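Local coordinates for probable adhesion protein (Pseudomonas aeruginosa PAO1, PDB 6RU4) that binds a divalent metal ion such as manganese or ferrous iron and, as a solute-binding protein, probably delivers it to a membrane transporter, at residues A[39-44]-A[64-69]; A[112-117]-A[177-182]; A[150-155]-A[259-264]; A[227-232]-A[250-255]. All blocks are in the same frame, centred on the assembly; numbering follows the deposited sequence.

Contacts 1, 2 and 4 all feed histidines to one manganese site, whereas contact 3 lies away from it and joins two helices. Contacts 1 and 2 are buried; contacts 3 and 4 are partly buried. The chemistry follows the place. Contact 1 combines two metal ligands with an aromatic pair, contact 2 is almost wholly apolar with one bridging water, contact 3 adds a bidentate salt bridge to leucine packing, and contact 4 pairs a carboxylate gripped by a serine inside with an edge-to-face aromatic pair at the surface. Contact 3 still reaches its neighbours: the Y261 hydroxyl is probably hydrogen-bonded to the F113 carbonyl, and K260 NZ probably to that of Y253.

Contact 1 of 4, residues A[39-44]-A[64-69]. With MN (manganese (II) ion), chain E.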
loop_
_atom_site.group_PDB
_atom_site.type_symbol
_atom_site.label_atom_id
_atom_site.label_comp_id
_atom_site.label_asym_id
_atom_site.label_seq_id
_atom_site.Cartn_x
_atom_site.Cartn_y
_atom_site.Cartn_z
ATOM N N ASN A 39 -12.345 -6.291 -0.224
ATOM C CA ASN A 39 -10.977 -6.569 0.171
ATOM C C ASN A 39 -10.280 -6.869 -1.143
ATOM O O ASN A 39 -10.722 -7.769 -1.882
ATOM C CB ASN A 39 -10.875 -7.773 1.113
ATOM C CG ASN A 39 -9.470 -8.095 1.562
ATOM O OD1 ASN A 39 -8.587 -7.242 1.594
ATOM N ND2 ASN A 39 -9.228 -9.338 1.932
ATOM N N PRO A 40 -9.232 -6.097 -1.484
ATOM C CA PRO A 40 -8.539 -6.346 -2.748
ATOM C C PRO A 40 -7.843 -7.701 -2.860
ATOM O O PRO A 40 -7.607 -8.165 -3.974
ATOM C CB PRO A 40 -7.540 -5.217 -2.812
ATOM C CG PRO A 40 -7.321 -4.819 -1.378
ATOM C CD PRO A 40 -8.637 -4.958 -0.755
ATOM N N HIS A 41 -7.549 -8.347 -1.709
ATOM C CA HIS A 41 -6.862 -9.635 -1.634
ATOM C C HIS A 41 -7.804 -10.757 -1.974
ATOM O O HIS A 41 -7.397 -11.778 -2.532
ATOM C CB HIS A 41 -6.282 -9.837 -0.232
ATOM C CG HIS A 41 -5.283 -8.796 0.160
ATOM N ND1 HIS A 41 -5.653 -7.676 0.878
ATOM C CD2 HIS A 41 -3.960 -8.725 -0.110
ATOM C CE1 HIS A 41 -4.549 -6.968 1.042
ATOM N NE2 HIS A 41 -3.501 -7.556 0.459
ATOM N N ALA A 42 -9.075 -10.554 -1.641
ATOM C CA ALA A 42 -10.152 -11.505 -1.816
ATOM C C ALA A 42 -10.848 -11.343 -3.147
ATOM O O ALA A 42 -11.391 -12.321 -3.642
ATOM C CB ALA A 42 -11.152 -11.340 -0.679
ATOM N N TYR A 43 -10.858 -10.119 -3.707
ATOM C CA TYR A 43 -11.546 -9.768 -4.945
ATOM C C TYR A 43 -11.264 -10.694 -6.131
ATOM O O TYR A 43 -10.118 -10.897 -6.562
ATOM C CB TYR A 43 -11.316 -8.299 -5.358
ATOM C CG TYR A 43 -12.168 -7.886 -6.543
ATOM C CD1 TYR A 43 -13.536 -7.648 -6.399
ATOM C CD2 TYR A 43 -11.627 -7.814 -7.826
ATOM C CE1 TYR A 43 -14.330 -7.302 -7.491
ATOM C CE2 TYR A 43 -12.416 -7.480 -8.928
ATOM C CZ TYR A 43 -13.761 -7.208 -8.753
ATOM O OH TYR A 43 -14.515 -6.833 -9.842
ATOM N N GLU A 44 -12.365 -11.210 -6.666
ATOM C CA GLU A 44 -12.463 -12.055 -7.833
ATOM C C GLU A 44 -13.299 -11.242 -8.845
ATOM O O GLU A 44 -14.453 -10.913 -8.539
ATOM C CB GLU A 44 -13.162 -13.380 -7.470
ATOM C CG GLU A 44 -12.355 -14.622 -7.822
ATOM C CD GLU A 44 -11.093 -14.837 -7.008
ATOM O OE1 GLU A 44 -11.207 -15.198 -5.814
ATOM O OE2 GLU A 44 -9.990 -14.651 -7.572
ATOM N N VAL A 64 2.777 -3.951 -10.041
ATOM C CA VAL A 64 3.896 -4.697 -9.447
ATOM C C VAL A 64 3.421 -5.849 -8.507
ATOM O O VAL A 64 4.242 -6.402 -7.759
ATOM C CB VAL A 64 4.962 -3.769 -8.792
ATOM C CG1 VAL A 64 5.646 -2.909 -9.851
ATOM C CG2 VAL A 64 4.384 -2.905 -7.674
ATOM N N GLY A 65 2.140 -6.239 -8.612
ATOM C CA GLY A 65 1.608 -7.369 -7.853
ATOM C C GLY A 65 0.398 -7.157 -6.957
ATOM O O GLY A 65 -0.113 -8.131 -6.396
ATOM N N HIS A 66 -0.086 -5.909 -6.805
ATOM C CA HIS A 66 -1.228 -5.666 -5.936
ATOM C C HIS A 66 -2.543 -5.384 -6.653
ATOM O O HIS A 66 -3.504 -4.968 -6.012
ATOM C CB HIS A 66 -0.944 -4.561 -4.902
ATOM C CG HIS A 66 -1.491 -4.907 -3.550
ATOM N ND1 HIS A 66 -2.809 -5.336 -3.379
ATOM C CD2 HIS A 66 -0.871 -4.930 -2.354
ATOM C CE1 HIS A 66 -2.942 -5.568 -2.092
ATOM N NE2 HIS A 66 -1.802 -5.348 -1.435
ATOM N N ASP A 67 -2.608 -5.609 -7.964
ATOM C CA ASP A 67 -3.822 -5.389 -8.719
ATOM C C ASP A 67 -3.859 -6.207 -10.004
ATOM O O ASP A 67 -4.344 -5.709 -11.025
ATOM C CB ASP A 67 -4.078 -3.889 -8.964
ATOM C CG ASP A 67 -3.030 -3.088 -9.723
ATOM O OD1 ASP A 67 -2.097 -3.711 -10.323
ATOM O OD2 ASP A 67 -3.135 -1.841 -9.728
ATOM N N ASP A 68 -3.388 -7.479 -9.950
ATOM C CA ASP A 68 -3.375 -8.410 -11.092
ATOM C C ASP A 68 -4.798 -8.680 -11.625
ATOM O O ASP A 68 -4.983 -8.883 -12.822
ATOM C CB ASP A 68 -2.664 -9.716 -10.699
ATOM C CG ASP A 68 -1.279 -9.513 -10.096
ATOM O OD1 ASP A 68 -0.444 -8.799 -10.725
ATOM O OD2 ASP A 68 -1.026 -10.059 -8.999
ATOM N N PHE A 69 -5.801 -8.573 -10.725
ATOM C CA PHE A 69 -7.234 -8.708 -10.999
ATOM C C PHE A 69 -7.665 -7.689 -12.050
ATOM O O PHE A 69 -8.526 -7.997 -12.872
ATOM C CB PHE A 69 -8.065 -8.531 -9.691
ATOM C CG PHE A 69 -7.981 -7.177 -8.990
ATOM C CD1 PHE A 69 -8.708 -6.083 -9.452
ATOM C CD2 PHE A 69 -7.200 -7.010 -7.855
ATOM C CE1 PHE A 69 -8.604 -4.831 -8.826
ATOM C CE2 PHE A 69 -7.125 -5.766 -7.211
ATOM C CZ PHE A 69 -7.833 -4.688 -7.696
HETATM MN MN MN E . -1.338 -6.370 0.712
#
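H41 and H66 point their imidazoles at the same manganese ion from two different loops, with ring planes 67° apart and centroids 4.8 Å apart. The rings meet obliquely: H41 NE2 lies at the edge of the H66 ring, near its plane, 3.3 Å from H66 CE1. Both NE2 atoms are metal ligands, at 2.5 Å from the manganese for H41 NE2 and 2.4 Å for H66 NE2. The other nitrogen of H41 limits the rotation of its ring, since ND1 gives a nearly straight hydrogen bond to N39 OD1 (3.1 Å). That bond lies in the imidazole plane but is tilted out of the N39 carbonyl plane, and it leaves NE2 aimed at the metal. These two loops belong to the half of the solute-binding protein built on the parallel sheet of strands 28-32, 7-11, 58-61 and 84-86, and H111, H177, H199 and H250 complete the six-histidine site. Away from the metal, Y43 and F69 make a T-shaped pair: the edge of Y43 is turned toward the face of F69, planes at 72°, with Y43 CD2 3.8 Å from F69 CD1. Y43 reaches across with CG anti to its backbone N (chi1 -173°), while its hydroxyl is hydrogen-bonded to D49. P40 sits between the two pairs, its CB 4.5 Å from F69 CE2 and its CG just as far from H66 CE1.

Contact 2 of 4, residues A[112-117]-A[177-182]. With MN (manganese (II) ion), chain E.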
loop_
_atom_site.group_PDB
_atom_site.type_symbol
_atom_site.label_atom_id
_atom_site.label_comp_id
_atom_site.label_asym_id
_atom_site.label_seq_id
_atom_site.Cartn_x
_atom_site.Cartn_y
_atom_site.Cartn_z
ATOM N N THR A 112 4.364 -0.397 -2.531
ATOM C CA THR A 112 5.134 0.827 -2.744
ATOM C C THR A 112 4.337 2.004 -2.247
ATOM O O THR A 112 4.889 2.937 -1.664
ATOM C CB THR A 112 5.461 0.948 -4.197
ATOM O OG1 THR A 112 4.239 0.835 -4.911
ATOM C CG2 THR A 112 6.428 -0.132 -4.673
ATOM N N PHE A 113 3.016 1.913 -2.425
ATOM C CA PHE A 113 2.048 2.889 -1.976
ATOM C C PHE A 113 2.070 3.132 -0.431
ATOM O O PHE A 113 1.484 4.114 0.001
ATOM C CB PHE A 113 0.649 2.531 -2.486
ATOM C CG PHE A 113 0.177 1.134 -2.187
ATOM C CD1 PHE A 113 -0.435 0.832 -0.965
ATOM C CD2 PHE A 113 0.205 0.144 -3.176
ATOM C CE1 PHE A 113 -0.922 -0.462 -0.705
ATOM C CE2 PHE A 113 -0.319 -1.138 -2.927
ATOM C CZ PHE A 113 -0.884 -1.428 -1.695
ATOM N N LEU A 114 2.773 2.301 0.382
ATOM C CA LEU A 114 2.833 2.520 1.835
ATOM C C LEU A 114 4.136 3.203 2.274
ATOM O O LEU A 114 4.467 3.225 3.459
ATOM C CB LEU A 114 2.542 1.240 2.647
ATOM C CG LEU A 114 1.071 0.771 2.625
ATOM C CD1 LEU A 114 0.919 -0.558 3.258
ATOM C CD2 LEU A 114 0.164 1.762 3.323
ATOM N N SER A 115 4.812 3.835 1.310
ATOM C CA SER A 115 6.040 4.606 1.427
ATOM C C SER A 115 5.686 6.052 1.113
ATOM O O SER A 115 4.835 6.283 0.257
ATOM C CB SER A 115 7.018 4.129 0.364
ATOM O OG SER A 115 8.092 5.027 0.148
ATOM N N ILE A 116 6.327 7.031 1.763
ATOM C CA ILE A 116 6.059 8.433 1.426
ATOM C C ILE A 116 6.836 8.788 0.151
ATOM O O ILE A 116 6.254 9.362 -0.764
ATOM C CB ILE A 116 6.319 9.411 2.608
ATOM C CG1 ILE A 116 5.337 9.160 3.816
ATOM C CG2 ILE A 116 6.324 10.883 2.144
ATOM C CD1 ILE A 116 3.870 9.675 3.696
ATOM N N SER A 117 8.130 8.411 0.081
ATOM C CA SER A 117 9.023 8.675 -1.051
ATOM C C SER A 117 8.604 7.987 -2.343
ATOM O O SER A 117 8.712 8.603 -3.412
ATOM C CB SER A 117 10.457 8.279 -0.706
ATOM O OG SER A 117 10.556 6.944 -0.235
ATOM N N HIS A 177 0.951 -8.985 7.974
ATOM C CA HIS A 177 0.870 -8.758 6.537
ATOM C C HIS A 177 2.153 -8.049 6.095
ATOM O O HIS A 177 2.572 -7.116 6.769
ATOM C CB HIS A 177 -0.363 -7.852 6.258
ATOM C CG HIS A 177 -0.826 -7.844 4.839
ATOM N ND1 HIS A 177 -1.770 -8.754 4.379
ATOM C CD2 HIS A 177 -0.481 -7.023 3.825
ATOM C CE1 HIS A 177 -1.926 -8.486 3.098
ATOM N NE2 HIS A 177 -1.176 -7.445 2.718
ATOM N N GLY A 178 2.757 -8.493 4.985
ATOM C CA GLY A 178 4.002 -7.940 4.449
ATOM C C GLY A 178 3.863 -6.662 3.660
ATOM O O GLY A 178 4.458 -6.521 2.594
ATOM N N ALA A 179 3.121 -5.710 4.203
ATOM C CA ALA A 179 2.849 -4.413 3.594
ATOM C C ALA A 179 3.759 -3.237 4.044
ATOM O O ALA A 179 3.772 -2.182 3.384
ATOM C CB ALA A 179 1.399 -4.044 3.888
ATOM N N TYR A 180 4.475 -3.384 5.166
ATOM C CA TYR A 180 5.114 -2.226 5.779
ATOM C C TYR A 180 6.643 -2.108 5.671
ATOM O O TYR A 180 7.229 -1.209 6.279
ATOM C CB TYR A 180 4.652 -2.162 7.237
ATOM C CG TYR A 180 3.145 -2.250 7.318
ATOM C CD1 TYR A 180 2.345 -1.208 6.868
ATOM C CD2 TYR A 180 2.516 -3.420 7.738
ATOM C CE1 TYR A 180 0.953 -1.301 6.890
ATOM C CE2 TYR A 180 1.122 -3.523 7.770
ATOM C CZ TYR A 180 0.346 -2.458 7.347
ATOM O OH TYR A 180 -1.024 -2.529 7.392
ATOM N N ASP A 181 7.246 -2.912 4.789
ATOM C CA ASP A 181 8.676 -2.922 4.515
ATOM C C ASP A 181 9.157 -1.567 3.975
ATOM O O ASP A 181 10.228 -1.103 4.390
ATOM C CB ASP A 181 9.040 -4.099 3.583
ATOM C CG ASP A 181 8.822 -5.477 4.218
ATOM O OD1 ASP A 181 7.665 -5.974 4.203
ATOM O OD2 ASP A 181 9.804 -6.060 4.730
ATOM N N TYR A 182 8.346 -0.906 3.119
ATOM C CA TYR A 182 8.637 0.418 2.558
ATOM C C TYR A 182 8.451 1.551 3.602
ATOM O O TYR A 182 9.252 2.480 3.653
ATOM C CB TYR A 182 7.755 0.691 1.333
ATOM C CG TYR A 182 8.024 -0.199 0.139
ATOM C CD1 TYR A 182 8.983 0.146 -0.817
ATOM C CD2 TYR A 182 7.264 -1.344 -0.086
ATOM C CE1 TYR A 182 9.193 -0.647 -1.951
ATOM C CE2 TYR A 182 7.466 -2.139 -1.214
ATOM C CZ TYR A 182 8.432 -1.788 -2.141
ATOM O OH TYR A 182 8.616 -2.587 -3.237
HETATM MN MN MN E . -1.338 -6.370 0.712
HETATM O O HOH W 1 10.226 3.789 1.287
#
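Apolar packing carries most of this contact, with L114 and Y182 as the two main side chains. L114 CG stands anti to the carbonyl carbon (chi1 -72°), which carries CD1 to 3.6 Å from A179 CB and 3.7 Å from Y180 CE1; the same methyl rests near the A179 carbonyl oxygen. S115 and Y182 meet through their CB atoms at 3.6 Å, where the two backbones come closest.

A CH-pi contact forms the second kind of interaction. T112 CA stands over the face of the Y182 ring, 4.0 Å from its centroid and only 8° off the normal. T112 CG2 lies over the same face, above the phenol end of the ring, 3.6 Å from Y182 OH, a hydroxyl hydrogen-bonded to the carbonyl of N109.

Polar linkage across the segments is by water: one molecule lies 2.7 Å from S115 OG and donates to Y182 O at 2.9 Å. S115 OG also caps the backbone N of A118.

The contact thus packs the loop before helix 117-133 against the loop after strand 173-175. The latter carries H177, one of six histidine ligands of manganese with H41, H66, H111, H199 and H250; nearby A179 lies against H111 and H250.

Contact 3 of 4, residues A[150-155]-A[259-264]; sequences KRLRAL and GKYEEE
This is a helix-helix contact with a salt bridge on its partly exposed side, between helix 138-160 and helix 260-277. The two short segments run nearly parallel, at 12°, with axes 10.8 Å apart, and L152 and E262 mark their closest CA atoms. R151 and E262 make the polar link in a side-on, bidentate grip. R151 NE gives an almost straight bond to E262 OE1 (3.0 Å, 175°), on the syn lone pair of that oxygen, while R151 NH2 reaches E262 OE2 at 2.8 Å, tilted somewhat out of the carboxylate plane. The acid lies at the guanidinium edge, the two planes nearly coplanar. The arginine chain bends at chi2 and chi3; E262 CG stands between backbone N and carbonyl carbon (chi1 56°), and the chain extends from there. NH2 also bonds N22 of helix 14-24.

The apolar pair is L152 CD2 at the edge of the Y261 ring, 3.8 Å from Y261 CE2. L155 sets both methyls, CD1 and CD2, 3.6 Å from the backbone O of E262. Helix 138-160, which lies between the strands of the two sheets in sequence, is consistent with the long linking helix of the solute-binding protein 9 family, and helix 260-277 packs along it.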
loop_
_atom_site.group_PDB
_atom_site.type_symbol
_atom_site.label_atom_id
_atom_site.label_comp_id
_atom_site.label_asym_id
_atom_site.label_seq_id
_atom_site.Cartn_x
_atom_site.Cartn_y
_atom_site.Cartn_z
ATOM N N LYS A 150 4.532 18.021 -1.493
ATOM C CA LYS A 150 4.952 18.926 -0.428
ATOM C C LYS A 150 4.207 18.602 0.878
ATOM O O LYS A 150 4.804 18.710 1.950
ATOM C CB LYS A 150 4.727 20.391 -0.841
ATOM C CG LYS A 150 5.547 21.380 -0.030
ATOM C CD LYS A 150 5.086 22.811 -0.192
ATOM C CE LYS A 150 5.910 23.735 0.683
ATOM N NZ LYS A 150 5.655 25.175 0.388
ATOM N N ARG A 151 2.931 18.170 0.780
ATOM C CA ARG A 151 2.095 17.784 1.921
ATOM C C ARG A 151 2.459 16.402 2.434
ATOM O O ARG A 151 2.291 16.118 3.625
ATOM C CB ARG A 151 0.612 17.785 1.548
ATOM C CG ARG A 151 -0.023 19.158 1.523
ATOM C CD ARG A 151 -1.492 19.142 1.944
ATOM N NE ARG A 151 -2.280 18.059 1.344
ATOM C CZ ARG A 151 -2.773 18.062 0.108
ATOM N NH1 ARG A 151 -2.553 19.094 -0.705
ATOM N NH2 ARG A 151 -3.485 17.029 -0.330
ATOM N N LEU A 152 2.911 15.524 1.517
ATOM C CA LEU A 152 3.331 14.165 1.837
ATOM C C LEU A 152 4.665 14.213 2.558
ATOM O O LEU A 152 4.849 13.502 3.544
ATOM C CB LEU A 152 3.429 13.306 0.565
ATOM C CG LEU A 152 2.122 12.818 -0.054
ATOM C CD1 LEU A 152 2.410 11.889 -1.212
ATOM C CD2 LEU A 152 1.246 12.104 0.966
ATOM N N ARG A 153 5.572 15.087 2.072
ATOM C CA ARG A 153 6.887 15.324 2.647
ATOM C C ARG A 153 6.741 15.910 4.057
ATOM O O ARG A 153 7.451 15.476 4.961
ATOM C CB ARG A 153 7.714 16.244 1.735
ATOM C CG ARG A 153 9.151 16.414 2.199
ATOM C CD ARG A 153 9.909 17.419 1.368
ATOM N NE ARG A 153 11.323 17.477 1.755
ATOM C CZ ARG A 153 12.154 18.462 1.428
ATOM N NH1 ARG A 153 13.419 18.429 1.823
ATOM N NH2 ARG A 153 11.723 19.494 0.710
ATOM N N ALA A 154 5.801 16.861 4.248
ATOM C CA ALA A 154 5.551 17.498 5.543
ATOM C C ALA A 154 4.974 16.523 6.563
ATOM O O ALA A 154 5.363 16.585 7.714
ATOM C CB ALA A 154 4.643 18.692 5.375
ATOM N N LEU A 155 4.102 15.593 6.128
ATOM C CA LEU A 155 3.471 14.529 6.904
ATOM C C LEU A 155 4.549 13.689 7.623
ATOM O O LEU A 155 4.473 13.495 8.848
ATOM C CB LEU A 155 2.676 13.642 5.908
ATOM C CG LEU A 155 1.473 12.838 6.383
ATOM C CD1 LEU A 155 0.257 13.723 6.541
ATOM C CD2 LEU A 155 1.148 11.763 5.380
ATOM N N GLY A 259 -8.443 12.604 0.521
ATOM C CA GLY A 259 -7.730 12.720 1.786
ATOM C C GLY A 259 -7.302 11.421 2.431
ATOM O O GLY A 259 -6.358 11.425 3.216
ATOM N N LYS A 260 -7.987 10.303 2.115
ATOM C CA LYS A 260 -7.760 8.976 2.699
ATOM C C LYS A 260 -6.299 8.599 2.855
ATOM O O LYS A 260 -5.891 8.268 3.976
ATOM C CB LYS A 260 -8.513 7.889 1.939
ATOM C CG LYS A 260 -8.633 6.608 2.735
ATOM C CD LYS A 260 -9.284 5.488 1.931
ATOM C CE LYS A 260 -9.292 4.221 2.737
ATOM N NZ LYS A 260 -10.188 4.344 3.920
ATOM N N TYR A 261 -5.509 8.668 1.768
ATOM C CA TYR A 261 -4.091 8.304 1.832
ATOM C C TYR A 261 -3.299 9.088 2.886
ATOM O O TYR A 261 -2.677 8.469 3.748
ATOM C CB TYR A 261 -3.412 8.385 0.452
ATOM C CG TYR A 261 -1.977 7.926 0.500
ATOM C CD1 TYR A 261 -1.662 6.574 0.586
ATOM C CD2 TYR A 261 -0.936 8.845 0.562
ATOM C CE1 TYR A 261 -0.351 6.148 0.723
ATOM C CE2 TYR A 261 0.382 8.430 0.714
ATOM C CZ TYR A 261 0.672 7.080 0.769
ATOM O OH TYR A 261 1.971 6.675 0.945
ATOM N N GLU A 262 -3.325 10.427 2.831
ATOM C CA GLU A 262 -2.597 11.259 3.798
ATOM C C GLU A 262 -3.129 11.144 5.242
ATOM O O GLU A 262 -2.333 11.234 6.175
ATOM C CB GLU A 262 -2.508 12.720 3.346
ATOM C CG GLU A 262 -3.834 13.397 3.056
ATOM C CD GLU A 262 -3.703 14.747 2.387
ATOM O OE1 GLU A 262 -2.939 15.595 2.901
ATOM O OE2 GLU A 262 -4.377 14.963 1.354
ATOM N N GLU A 263 -4.448 10.909 5.420
ATOM C CA GLU A 263 -5.096 10.752 6.740
ATOM C C GLU A 263 -4.584 9.491 7.435
ATOM O O GLU A 263 -4.169 9.546 8.594
ATOM C CB GLU A 263 -6.633 10.671 6.601
ATOM C CG GLU A 263 -7.334 11.982 6.242
ATOM C CD GLU A 263 -8.754 11.862 5.708
ATOM O OE1 GLU A 263 -9.385 10.796 5.896
ATOM O OE2 GLU A 263 -9.238 12.841 5.096
ATOM N N GLU A 264 -4.581 8.366 6.705
ATOM C CA GLU A 264 -4.165 7.066 7.205
ATOM C C GLU A 264 -2.657 6.906 7.258
ATOM O O GLU A 264 -2.189 6.209 8.156
ATOM C CB GLU A 264 -4.848 5.945 6.434
ATOM C CG GLU A 264 -6.360 6.079 6.536
ATOM C CD GLU A 264 -7.246 4.900 6.182
ATOM O OE1 GLU A 264 -6.735 3.862 5.708
ATOM O OE2 GLU A 264 -8.475 5.027 6.372
#

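Contact 4 of 4, residues A[227-232]-A[250-255]. With MN (manganese (II) ion), chain E.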
loop_
_atom_site.group_PDB
_atom_site.type_symbol
_atom_site.label_atom_id
_atom_site.label_comp_id
_atom_site.label_asym_id
_atom_site.label_seq_id
_atom_site.Cartn_x
_atom_site.Cartn_y
_atom_site.Cartn_z
ATOM N N ILE A 227 -5.581 -3.229 10.723
ATOM C CA ILE A 227 -6.765 -2.493 11.139
ATOM C C ILE A 227 -7.848 -2.840 10.105
ATOM O O ILE A 227 -8.978 -3.141 10.484
ATOM C CB ILE A 227 -6.503 -0.946 11.192
ATOM C CG1 ILE A 227 -5.714 -0.552 12.433
ATOM C CG2 ILE A 227 -7.815 -0.160 11.163
ATOM C CD1 ILE A 227 -4.972 0.759 12.333
ATOM N N ASP A 228 -7.501 -2.767 8.796
ATOM C CA ASP A 228 -8.412 -2.980 7.667
ATOM C C ASP A 228 -9.162 -4.311 7.723
ATOM O O ASP A 228 -10.337 -4.320 8.108
ATOM C CB ASP A 228 -7.685 -2.784 6.326
ATOM C CG ASP A 228 -7.409 -1.338 5.958
ATOM O OD1 ASP A 228 -7.800 -0.430 6.740
ATOM O OD2 ASP A 228 -6.805 -1.109 4.903
ATOM N N PHE A 229 -8.510 -5.423 7.364
ATOM C CA PHE A 229 -9.139 -6.753 7.388
ATOM C C PHE A 229 -8.364 -7.645 8.397
ATOM O O PHE A 229 -7.457 -8.380 7.990
ATOM C CB PHE A 229 -9.229 -7.307 5.941
ATOM C CG PHE A 229 -10.144 -6.473 5.062
ATOM C CD1 PHE A 229 -9.681 -5.314 4.437
ATOM C CD2 PHE A 229 -11.473 -6.822 4.890
ATOM C CE1 PHE A 229 -10.547 -4.503 3.691
ATOM C CE2 PHE A 229 -12.330 -6.022 4.115
ATOM C CZ PHE A 229 -11.864 -4.860 3.541
ATOM N N PRO A 230 -8.612 -7.474 9.732
ATOM C CA PRO A 230 -7.809 -8.204 10.727
ATOM C C PRO A 230 -7.937 -9.722 10.694
ATOM O O PRO A 230 -8.928 -10.261 10.205
ATOM C CB PRO A 230 -8.248 -7.619 12.070
ATOM C CG PRO A 230 -9.545 -7.025 11.816
ATOM C CD PRO A 230 -9.595 -6.592 10.394
ATOM N N SER A 231 -6.882 -10.404 11.173
ATOM C CA SER A 231 -6.812 -11.857 11.248
ATOM C C SER A 231 -7.213 -12.350 12.635
ATOM O O SER A 231 -7.146 -11.618 13.636
ATOM C CB SER A 231 -5.429 -12.360 10.859
ATOM O OG SER A 231 -5.235 -12.326 9.453
ATOM N N THR A 232 -7.656 -13.600 12.656
ATOM C CA THR A 232 -8.168 -14.315 13.821
ATOM C C THR A 232 -7.088 -14.808 14.792
ATOM O O THR A 232 -7.391 -15.036 15.974
ATOM C CB THR A 232 -9.026 -15.501 13.328
ATOM O OG1 THR A 232 -8.233 -16.314 12.442
ATOM C CG2 THR A 232 -10.319 -15.044 12.623
ATOM N N HIS A 250 -3.556 -0.556 5.868
ATOM C CA HIS A 250 -3.114 -0.940 4.527
ATOM C C HIS A 250 -3.751 0.036 3.512
ATOM O O HIS A 250 -3.364 0.044 2.335
ATOM C CB HIS A 250 -3.540 -2.400 4.267
ATOM C CG HIS A 250 -3.016 -3.071 3.023
ATOM N ND1 HIS A 250 -3.377 -2.642 1.761
ATOM C CD2 HIS A 250 -2.309 -4.215 2.899
ATOM C CE1 HIS A 250 -2.851 -3.502 0.913
ATOM N NE2 HIS A 250 -2.193 -4.463 1.543
ATOM N N ILE A 251 -4.679 0.915 3.991
ATOM C CA ILE A 251 -5.425 1.931 3.212
ATOM C C ILE A 251 -6.244 1.176 2.123
ATOM O O ILE A 251 -6.045 1.391 0.944
ATOM C CB ILE A 251 -4.498 3.122 2.699
ATOM C CG1 ILE A 251 -3.585 3.672 3.846
ATOM C CG2 ILE A 251 -5.323 4.280 2.076
ATOM C CD1 ILE A 251 -2.360 4.507 3.429
ATOM N N SER A 252 -7.124 0.242 2.535
ATOM C CA SER A 252 -7.925 -0.637 1.648
ATOM C C SER A 252 -9.382 -0.832 2.136
ATOM O O SER A 252 -10.160 -1.605 1.552
ATOM C CB SER A 252 -7.254 -2.004 1.513
ATOM O OG SER A 252 -7.444 -2.809 2.670
ATOM N N TYR A 253 -9.731 -0.186 3.231
ATOM C CA TYR A 253 -11.084 -0.361 3.715
ATOM C C TYR A 253 -11.854 0.944 3.732
ATOM O O TYR A 253 -11.292 1.972 4.091
ATOM C CB TYR A 253 -11.138 -1.093 5.083
ATOM C CG TYR A 253 -12.541 -1.127 5.640
ATOM C CD1 TYR A 253 -13.521 -1.939 5.061
ATOM C CD2 TYR A 253 -12.943 -0.220 6.618
ATOM C CE1 TYR A 253 -14.853 -1.876 5.476
ATOM C CE2 TYR A 253 -14.267 -0.148 7.038
ATOM C CZ TYR A 253 -15.216 -0.987 6.475
ATOM O OH TYR A 253 -16.515 -0.924 6.915
ATOM N N GLY A 254 -13.142 0.858 3.389
ATOM C CA GLY A 254 -14.070 1.976 3.415
ATOM C C GLY A 254 -14.233 2.698 2.101
ATOM O O GLY A 254 -13.886 2.162 1.046
ATOM N N ASP A 255 -14.788 3.924 2.175
ATOM C CA ASP A 255 -15.054 4.796 1.039
ATOM C C ASP A 255 -13.785 5.394 0.446
ATOM O O ASP A 255 -12.822 5.645 1.172
ATOM C CB ASP A 255 -16.029 5.917 1.452
ATOM C CG ASP A 255 -17.438 5.448 1.778
ATOM O OD1 ASP A 255 -18.030 4.704 0.953
ATOM O OD2 ASP A 255 -17.964 5.848 2.842
HETATM MN MN MN E . -1.338 -6.370 0.712
#
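D228 and S252 make the tight side of this contact, between two loops that follow neighbouring strands, 222-226 and 244-248, of the second parallel sheet in the solute-binding fold. One carboxylate oxygen does the work: D228 OD2 accepts from S252 N at 2.7 Å, in a clearly bent bond, and from S252 OG at 2.9 Å. The two donors arrive from the same face of the carboxylate, each 33° out of its plane, the amide on the syn side and the hydroxyl on the anti side. S252 OG sits between its backbone N and carbonyl carbon (chi1 76°), which lets hydroxyl and amide converge on the same oxygen. This double grip probably holds the loop after strand 244-248 that carries H250, whose NE2 binds manganese at 2.2 Å, and D228 OD2 lies against H250 CB.

The outer side is aromatic and looser. F229 and Y253 form an offset edge-to-face pair with planes at 80° and centroids 5.7 Å apart, the edge of Y253 turned toward the face of F229. Y253 is exposed and F229 partly so, and F229 also touches N39 on the other half of the protein. S252 O sits at the edge of the F229 ring, near its plane, 3.6 Å from F229 CE1.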